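Local structure of 6-phosphogluconate dehydratase (Shewanella oneidensis, 2GP4) at residues 182-195 with 285-299. The protein probably catalyses the dehydration of 6-phosphogluconate to 2-keto-3-deoxy-6-phosphogluconate, a step of the Entner-Doudoroff pathway, and is seen here without its iron-sulfur cluster. Residues are numbered along the deposited sequence; the frame is centred on the assembly and turned at random.
Sequences LIGALSFGHLPMLF and VCRLTELGTQYSPIG
Val285, in the last turn of helix 272-287, meets strand 193-195 and the proline before it with both methyls: CG1 lies against the carbonyl O of Pro192, while CG2 reaches CD1 of Leu194 at 3.7 Å, the two side chains running past each other in opposite directions. Leu288 takes the other flank of the same methyl, its CD2 being 3.8 Å from Leu194 CD1 and its side chain crossing that of Leu194 at about a right angle. The backbone of Leu288 works too, since its carbonyl O sits 3.4 Å from CG of the Pro192 ring. Tyr295, with CG trans to the backbone N (chi1 178°), brings its hydroxyl to the first segment, where OH donates to His190 O in the carbonyl plane, on a lone pair, at 2.6 Å. Its ring is sandwiched, Pro297 CD over the centre of one face and Glu290 CG over the other. A phenylalanine here would probably keep this sandwich but leave His190 O without its hydroxyl donor. The segments thus join the edge strand of a three-stranded mixed sheet, whose neighbour is strand 167-171, to the start of helix 298-301 in the N-terminal region of the dehydratase family. Pro297 is the N-cap residue of that helix, and the first amides of the helix, which have no carbonyl one turn back in the helix, find acceptors in the 182-195 segment: Ile298 N donates to Leu191 O at 3.0 Å with an N-H...O angle of 175°, though tilted from the carbonyl plane. The side chain of Ile298 fills the space between helix 179-186 and the strand, its CD1 lying 4.0 Å from CB of Met193, which is a selenomethionine here, and approaching Leu182, Ala185 and Phe195 more loosely. Gly299 N donates to Gly189 O at 2.9 Å, and its CA packs against CD2 of Leu186.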
loop_
_atom_site.group_PDB
_atom_site.type_symbol
_atom_site.label_atom_id
_atom_site.label_comp_id
_atom_site.label_asym_id
_atom_site.label_seq_id
_atom_site.Cartn_x
_atom_site.Cartn_y
_atom_site.Cartn_z
ATOM N N LEU A 182 2.561 4.301 11.375
ATOM C CA LEU A 182 1.127 4.146 11.611
ATOM C C LEU A 182 0.854 3.008 12.587
ATOM O O LEU A 182 0.159 3.204 13.579
ATOM C CB LEU A 182 0.365 3.900 10.300
ATOM C CG LEU A 182 -0.978 4.623 10.067
ATOM C CD1 LEU A 182 -1.772 3.979 8.934
ATOM C CD2 LEU A 182 -1.842 4.738 11.314
ATOM N N ILE A 183 1.405 1.829 12.300
ATOM C CA ILE A 183 1.266 0.656 13.167
ATOM C C ILE A 183 1.686 0.986 14.600
ATOM O O ILE A 183 0.931 0.735 15.543
ATOM C CB ILE A 183 2.082 -0.555 12.643
ATOM C CG1 ILE A 183 1.501 -1.054 11.316
ATOM C CG2 ILE A 183 2.087 -1.691 13.671
ATOM C CD1 ILE A 183 2.425 -1.960 10.517
ATOM N N GLY A 184 2.883 1.557 14.751
ATOM C CA GLY A 184 3.402 1.935 16.064
ATOM C C GLY A 184 2.519 2.958 16.749
ATOM O O GLY A 184 2.270 2.869 17.950
ATOM N N ALA A 185 2.043 3.933 15.976
ATOM C CA ALA A 185 1.175 4.986 16.489
ATOM C C ALA A 185 -0.134 4.425 17.050
ATOM O O ALA A 185 -0.603 4.877 18.094
ATOM C CB ALA A 185 0.888 6.005 15.413
ATOM N N LEU A 186 -0.715 3.438 16.369
ATOM C CA LEU A 186 -1.975 2.851 16.832
ATOM C C LEU A 186 -1.871 2.112 18.176
ATOM O O LEU A 186 -2.889 1.869 18.830
ATOM C CB LEU A 186 -2.611 1.978 15.746
ATOM C CG LEU A 186 -3.041 2.746 14.487
ATOM C CD1 LEU A 186 -3.197 1.798 13.301
ATOM C CD2 LEU A 186 -4.311 3.581 14.718
ATOM N N SER A 187 -0.651 1.779 18.595
ATOM C CA SER A 187 -0.419 1.300 19.959
ATOM C C SER A 187 -0.736 2.386 20.986
ATOM O O SER A 187 -1.058 2.092 22.135
ATOM C CB SER A 187 1.020 0.816 20.138
ATOM O OG SER A 187 1.119 -0.572 19.891
ATOM N N PHE A 188 -0.631 3.640 20.555
ATOM C CA PHE A 188 -0.931 4.790 21.397
ATOM C C PHE A 188 -2.130 5.519 20.812
ATOM O O PHE A 188 -2.165 6.748 20.748
ATOM C CB PHE A 188 0.301 5.690 21.506
ATOM C CG PHE A 188 1.446 5.040 22.235
ATOM C CD1 PHE A 188 2.243 4.087 21.603
ATOM C CD2 PHE A 188 1.707 5.355 23.564
ATOM C CE1 PHE A 188 3.285 3.471 22.277
ATOM C CE2 PHE A 188 2.752 4.743 24.247
ATOM C CZ PHE A 188 3.546 3.802 23.600
ATOM N N GLY A 189 -3.120 4.722 20.405
ATOM C CA GLY A 189 -4.282 5.188 19.668
ATOM C C GLY A 189 -5.158 6.219 20.346
ATOM O O GLY A 189 -5.995 6.837 19.690
ATOM N N HIS A 190 -4.964 6.395 21.652
ATOM C CA HIS A 190 -5.722 7.372 22.459
ATOM C C HIS A 190 -5.227 8.810 22.257
ATOM O O HIS A 190 -5.936 9.768 22.558
ATOM C CB HIS A 190 -5.677 6.988 23.945
ATOM C CG HIS A 190 -4.289 6.907 24.504
ATOM N ND1 HIS A 190 -3.864 7.687 25.559
ATOM C CD2 HIS A 190 -3.223 6.156 24.138
ATOM C CE1 HIS A 190 -2.599 7.414 25.824
ATOM N NE2 HIS A 190 -2.186 6.492 24.973
ATOM N N LEU A 191 -4.010 8.954 21.745
ATOM C CA LEU A 191 -3.449 10.271 21.466
ATOM C C LEU A 191 -3.891 10.764 20.087
ATOM O O LEU A 191 -4.006 9.967 19.156
ATOM C CB LEU A 191 -1.915 10.234 21.533
ATOM C CG LEU A 191 -1.193 9.688 22.773
ATOM C CD1 LEU A 191 0.313 9.795 22.584
ATOM C CD2 LEU A 191 -1.622 10.396 24.063
ATOM N N PRO A 192 -4.168 12.078 19.958
ATOM C CA PRO A 192 -4.319 12.669 18.632
ATOM C C PRO A 192 -2.956 12.814 17.971
ATOM O O PRO A 192 -1.963 13.115 18.650
ATOM C CB PRO A 192 -4.897 14.054 18.926
ATOM C CG PRO A 192 -4.430 14.374 20.301
ATOM C CD PRO A 192 -4.382 13.068 21.032
HETATM N N MSE A 193 -2.907 12.584 16.661
HETATM C CA MSE A 193 -1.664 12.694 15.913
HETATM C C MSE A 193 -1.914 13.148 14.491
HETATM O O MSE A 193 -2.988 12.919 13.932
HETATM C CB MSE A 193 -0.912 11.363 15.902
HETATM C CG MSE A 193 -0.393 10.920 17.261
HETATM SE SE MSE A 193 0.452 9.195 17.116
HETATM C CE MSE A 193 0.518 8.686 18.986
ATOM N N LEU A 194 -0.909 13.805 13.919
ATOM C CA LEU A 194 -0.920 14.189 12.518
ATOM C C LEU A 194 0.385 13.777 11.870
ATOM O O LEU A 194 1.454 13.914 12.474
ATOM C CB LEU A 194 -1.088 15.702 12.365
ATOM C CG LEU A 194 -2.495 16.297 12.346
ATOM C CD1 LEU A 194 -3.118 16.347 13.738
ATOM C CD2 LEU A 194 -2.439 17.685 11.743
ATOM N N PHE A 195 0.288 13.270 10.643
ATOM C CA PHE A 195 1.457 13.066 9.804
ATOM C C PHE A 195 1.848 14.398 9.160
ATOM O O PHE A 195 0.986 15.155 8.703
ATOM C CB PHE A 195 1.180 12.006 8.737
ATOM C CG PHE A 195 1.291 10.587 9.240
ATOM C CD1 PHE A 195 0.230 9.985 9.911
ATOM C CD2 PHE A 195 2.458 9.850 9.033
ATOM C CE1 PHE A 195 0.329 8.672 10.370
ATOM C CE2 PHE A 195 2.563 8.535 9.487
ATOM C CZ PHE A 195 1.498 7.946 10.157
ATOM N N VAL A 285 -2.826 19.719 16.175
ATOM C CA VAL A 285 -2.738 18.602 17.136
ATOM C C VAL A 285 -3.127 19.044 18.542
ATOM O O VAL A 285 -3.793 18.301 19.261
ATOM C CB VAL A 285 -1.326 17.966 17.229
ATOM C CG1 VAL A 285 -1.430 16.533 17.732
ATOM C CG2 VAL A 285 -0.636 17.974 15.902
ATOM N N CYS A 286 -2.697 20.249 18.923
ATOM C CA CYS A 286 -3.073 20.866 20.200
ATOM C C CYS A 286 -4.592 21.024 20.331
ATOM O O CYS A 286 -5.150 20.833 21.414
ATOM C CB CYS A 286 -2.362 22.216 20.373
ATOM S SG CYS A 286 -3.021 23.284 21.689
ATOM N N ARG A 287 -5.248 21.361 19.224
ATOM C CA ARG A 287 -6.706 21.498 19.168
ATOM C C ARG A 287 -7.433 20.156 19.222
ATOM O O ARG A 287 -8.634 20.109 19.477
ATOM C CB ARG A 287 -7.118 22.224 17.886
ATOM C CG ARG A 287 -7.177 23.734 17.984
ATOM C CD ARG A 287 -7.640 24.335 16.660
ATOM N NE ARG A 287 -8.919 23.778 16.209
ATOM C CZ ARG A 287 -9.414 23.912 14.979
ATOM N NH1 ARG A 287 -8.744 24.587 14.050
ATOM N NH2 ARG A 287 -10.585 23.366 14.674
ATOM N N LEU A 288 -6.704 19.073 18.967
ATOM C CA LEU A 288 -7.290 17.735 18.879
ATOM C C LEU A 288 -7.087 16.921 20.154
ATOM O O LEU A 288 -7.492 15.757 20.238
ATOM C CB LEU A 288 -6.728 16.999 17.660
ATOM C CG LEU A 288 -7.517 17.029 16.344
ATOM C CD1 LEU A 288 -8.087 18.406 15.992
ATOM C CD2 LEU A 288 -6.653 16.489 15.216
ATOM N N THR A 289 -6.472 17.563 21.143
ATOM C CA THR A 289 -6.190 16.993 22.458
ATOM C C THR A 289 -7.463 16.567 23.207
ATOM O O THR A 289 -8.559 17.035 22.897
ATOM C CB THR A 289 -5.345 18.010 23.280
ATOM O OG1 THR A 289 -4.006 18.020 22.771
ATOM C CG2 THR A 289 -5.306 17.677 24.768
ATOM N N GLU A 290 -7.306 15.674 24.185
ATOM C CA GLU A 290 -8.422 15.179 25.002
ATOM C C GLU A 290 -9.101 16.270 25.848
ATOM O O GLU A 290 -10.199 16.058 26.370
ATOM C CB GLU A 290 -7.963 14.016 25.894
ATOM C CG GLU A 290 -9.093 13.081 26.337
ATOM C CD GLU A 290 -8.766 12.284 27.594
ATOM O OE1 GLU A 290 -7.595 11.876 27.770
ATOM O OE2 GLU A 290 -9.690 12.054 28.403
ATOM N N LEU A 291 -8.450 17.431 25.954
ATOM C CA LEU A 291 -8.941 18.572 26.737
ATOM C C LEU A 291 -10.397 18.932 26.423
ATOM O O LEU A 291 -11.129 19.411 27.296
ATOM C CB LEU A 291 -8.024 19.799 26.548
ATOM C CG LEU A 291 -8.375 20.971 25.606
ATOM C CD1 LEU A 291 -7.571 22.222 25.964
ATOM C CD2 LEU A 291 -8.202 20.624 24.127
ATOM N N GLY A 292 -10.806 18.703 25.176
ATOM C CA GLY A 292 -12.179 18.943 24.752
ATOM C C GLY A 292 -12.294 19.762 23.483
ATOM O O GLY A 292 -11.291 20.216 22.932
ATOM N N THR A 293 -13.542 19.967 23.057
ATOM C CA THR A 293 -13.935 20.621 21.791
ATOM C C THR A 293 -13.824 19.689 20.585
ATOM O O THR A 293 -14.829 19.428 19.922
ATOM C CB THR A 293 -13.270 22.021 21.511
ATOM O OG1 THR A 293 -11.852 21.882 21.326
ATOM C CG2 THR A 293 -13.567 23.011 22.636
ATOM N N GLN A 294 -12.626 19.180 20.311
ATOM C CA GLN A 294 -12.398 18.395 19.097
ATOM C C GLN A 294 -11.439 17.207 19.305
ATOM O O GLN A 294 -10.524 16.991 18.508
ATOM C CB GLN A 294 -11.896 19.321 17.986
ATOM C CG GLN A 294 -12.286 18.903 16.569
ATOM C CD GLN A 294 -11.866 19.920 15.511
ATOM O OE1 GLN A 294 -11.674 21.104 15.800
ATOM N NE2 GLN A 294 -11.726 19.457 14.281
ATOM N N TYR A 295 -11.660 16.435 20.370
ATOM C CA TYR A 295 -10.850 15.241 20.648
ATOM C C TYR A 295 -10.925 14.214 19.516
ATOM O O TYR A 295 -11.976 13.613 19.270
ATOM C CB TYR A 295 -11.244 14.603 21.989
ATOM C CG TYR A 295 -10.485 13.333 22.349
ATOM C CD1 TYR A 295 -9.091 13.261 22.229
ATOM C CD2 TYR A 295 -11.164 12.209 22.830
ATOM C CE1 TYR A 295 -8.398 12.103 22.570
ATOM C CE2 TYR A 295 -10.480 11.045 23.177
ATOM C CZ TYR A 295 -9.097 10.998 23.044
ATOM O OH TYR A 295 -8.415 9.850 23.384
ATOM N N SER A 296 -9.791 14.025 18.847
ATOM C CA SER A 296 -9.691 13.146 17.687
ATOM C C SER A 296 -8.491 12.194 17.797
ATOM O O SER A 296 -7.457 12.419 17.162
ATOM C CB SER A 296 -9.600 13.976 16.402
ATOM O OG SER A 296 -10.729 14.826 16.258
ATOM N N PRO A 297 -8.632 11.121 18.600
ATOM C CA PRO A 297 -7.544 10.157 18.762
ATOM C C PRO A 297 -7.291 9.359 17.476
ATOM O O PRO A 297 -8.239 8.991 16.779
ATOM C CB PRO A 297 -8.044 9.248 19.893
ATOM C CG PRO A 297 -9.507 9.366 19.862
ATOM C CD PRO A 297 -9.819 10.750 19.389
ATOM N N ILE A 298 -6.022 9.110 17.165
ATOM C CA ILE A 298 -5.659 8.417 15.918
ATOM C C ILE A 298 -6.322 7.041 15.765
ATOM O O ILE A 298 -6.679 6.648 14.654
ATOM C CB ILE A 298 -4.115 8.324 15.705
ATOM C CG1 ILE A 298 -3.802 7.887 14.265
ATOM C CG2 ILE A 298 -3.473 7.403 16.734
ATOM C CD1 ILE A 298 -2.460 8.355 13.734
ATOM N N GLY A 299 -6.502 6.338 16.883
ATOM C CA GLY A 299 -7.144 5.026 16.885
ATOM C C GLY A 299 -8.624 5.066 16.552
ATOM O O GLY A 299 -9.242 4.022 16.330
HETATM O O HOH W 1 -4.978 11.628 14.984
#